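Local coordinates for 432aa long hypothetical deoxyribodipyrimidine photolyase (Sulfolobus tokodaii, PDB 2E0I), which probably repairs ultraviolet-damaged DNA by splitting cyclobutane pyrimidine dimers with light, and binds two FAD molecules, the second probably serving as a light-harvesting antenna, at residues D15-N20 against K151-E156. Sequence-based numbering, arbitrary orientation.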
# COMPACT_ATOMS: atom_id res chain seq x y z
N ASP A 15 -1.20 -9.78 -18.47
CA ASP A 15 -1.99 -10.46 -17.45
C ASP A 15 -2.92 -9.53 -16.69
O ASP A 15 -2.90 -9.45 -15.47
CB ASP A 15 -1.10 -11.23 -16.46
CG ASP A 15 -1.90 -12.18 -15.55
OD1 ASP A 15 -2.79 -12.91 -16.06
OD2 ASP A 15 -1.63 -12.22 -14.33
N ASN A 16 -3.75 -8.82 -17.44
CA ASN A 16 -4.71 -7.92 -16.84
C ASN A 16 -6.05 -8.53 -17.20
O ASN A 16 -6.49 -8.44 -18.35
CB ASN A 16 -4.57 -6.52 -17.43
CG ASN A 16 -5.50 -5.52 -16.78
OD1 ASN A 16 -5.10 -4.40 -16.48
ND2 ASN A 16 -6.76 -5.93 -16.58
N THR A 17 -6.69 -9.16 -16.22
CA THR A 17 -7.97 -9.84 -16.40
C THR A 17 -9.02 -9.06 -17.18
O THR A 17 -9.41 -9.44 -18.29
CB THR A 17 -8.57 -10.26 -15.05
OG1 THR A 17 -7.56 -10.92 -14.27
CG2 THR A 17 -9.74 -11.21 -15.27
N GLY A 18 -9.48 -7.97 -16.60
CA GLY A 18 -10.50 -7.18 -17.27
C GLY A 18 -10.07 -6.75 -18.65
O GLY A 18 -10.85 -6.79 -19.60
N LEU A 19 -8.81 -6.33 -18.77
CA LEU A 19 -8.32 -5.87 -20.06
C LEU A 19 -8.36 -7.02 -21.06
O LEU A 19 -8.72 -6.82 -22.22
CB LEU A 19 -6.91 -5.32 -19.92
CG LEU A 19 -6.28 -4.81 -21.22
CD1 LEU A 19 -7.17 -3.74 -21.85
CD2 LEU A 19 -4.87 -4.29 -20.93
N ASN A 20 -8.00 -8.22 -20.60
CA ASN A 20 -8.02 -9.40 -21.47
C ASN A 20 -9.41 -9.64 -22.02
O ASN A 20 -9.57 -9.75 -23.23
CB ASN A 20 -7.56 -10.64 -20.72
CG ASN A 20 -6.07 -10.74 -20.62
OD1 ASN A 20 -5.33 -10.17 -21.43
ND2 ASN A 20 -5.60 -11.49 -19.64
N LYS A 151 -5.31 -23.66 -6.65
CA LYS A 151 -4.34 -23.35 -7.68
C LYS A 151 -4.49 -21.93 -8.21
O LYS A 151 -5.57 -21.54 -8.63
CB LYS A 151 -4.47 -24.30 -8.85
CG LYS A 151 -3.23 -24.33 -9.70
CD LYS A 151 -3.53 -24.22 -11.17
CE LYS A 151 -2.23 -24.27 -11.95
NZ LYS A 151 -2.44 -23.93 -13.37
N VAL A 152 -3.40 -21.19 -8.18
CA VAL A 152 -3.39 -19.82 -8.67
C VAL A 152 -3.50 -19.81 -10.19
O VAL A 152 -2.81 -20.56 -10.87
CB VAL A 152 -2.08 -19.11 -8.27
CG1 VAL A 152 -2.07 -17.70 -8.84
CG2 VAL A 152 -1.94 -19.10 -6.74
N ARG A 153 -4.37 -18.96 -10.73
CA ARG A 153 -4.53 -18.88 -12.17
C ARG A 153 -3.20 -18.42 -12.77
O ARG A 153 -2.49 -17.60 -12.18
CB ARG A 153 -5.64 -17.89 -12.55
CG ARG A 153 -5.78 -17.71 -14.05
CD ARG A 153 -7.05 -16.94 -14.47
NE ARG A 153 -6.99 -15.49 -14.29
CZ ARG A 153 -7.44 -14.86 -13.21
NH1 ARG A 153 -7.98 -15.56 -12.23
NH2 ARG A 153 -7.39 -13.53 -13.13
N GLU A 154 -2.86 -18.95 -13.93
CA GLU A 154 -1.60 -18.60 -14.59
C GLU A 154 -1.72 -17.30 -15.39
O GLU A 154 -2.77 -17.00 -15.95
CB GLU A 154 -1.18 -19.74 -15.52
CG GLU A 154 -0.85 -21.03 -14.80
CD GLU A 154 -0.79 -22.23 -15.76
OE1 GLU A 154 -0.30 -22.07 -16.90
OE2 GLU A 154 -1.23 -23.33 -15.36
N PRO A 155 -0.63 -16.50 -15.45
CA PRO A 155 -0.68 -15.25 -16.20
C PRO A 155 -1.01 -15.53 -17.65
O PRO A 155 -0.71 -16.61 -18.15
CB PRO A 155 0.73 -14.70 -16.05
CG PRO A 155 1.14 -15.21 -14.73
CD PRO A 155 0.65 -16.63 -14.75
N GLU A 156 -1.65 -14.58 -18.31
CA GLU A 156 -1.97 -14.72 -19.72
C GLU A 156 -2.41 -13.38 -20.28
O GLU A 156 -2.85 -12.50 -19.55
CB GLU A 156 -3.07 -15.75 -19.92
CG GLU A 156 -4.45 -15.23 -19.66
CD GLU A 156 -5.45 -16.35 -19.57
OE1 GLU A 156 -6.66 -16.04 -19.45
OE2 GLU A 156 -5.03 -17.54 -19.61
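The carboxylate of Asp-15 reaches across to the backbone of Glu-156, whose N donates a hydrogen bond of 3.0 Å to Asp-15 OD1. This N-H comes from above the carboxylate plane, about 51° out of it. CG lies anti to the backbone N of Asp-15 (chi1 -168°), which carries the acid over the Pro-155 to Glu-156 link, with Pro-155 CB 3.7 Å from Asp-15 CG. Proline suits that neighbour position: it has no N-H to satisfy and offers a rigid hydrocarbon surface. The other peptide end of Glu-156 is gripped from the helix, since Asn-20 ND2 gives its O a bond of 2.9 Å at a fairly straight 159°. An amide side chain fits here because it can donate through ND2 to one peptide and accept through OD1 from another: Asn-20 OD1 takes the N-H of Met-158, so the asparagine spans two peptides of the same loop. Arg-153 NH2 lies 2.9 Å from Thr-17 OG1 in a weak, bent bond, the hydroxyl at the edge of the guanidinium. A long arginine, bent at its third torsion, can bring NH2 across to the helix, and a hydroxyl can accept from it while also bonding to Asp-126.

Helix 17-25, with Asn-16 at its N-cap, follows strand 2-7 of the five-stranded parallel sheet in the photolyase alpha/beta domain; the contact ties its first turn to the long connection between helix 140-147 and helix 189-196. Further out, Asp-15 OD2 forms a salt bridge with Arg-228 NE and a hydrogen bond with Ser-226 OG, fixing the carboxylate from its other oxygen. With the carboxylate of Asp-15 shortened away to an alanine, the N-H of Glu-156 is likely to lose its acceptor and Arg-228 this counter-charge.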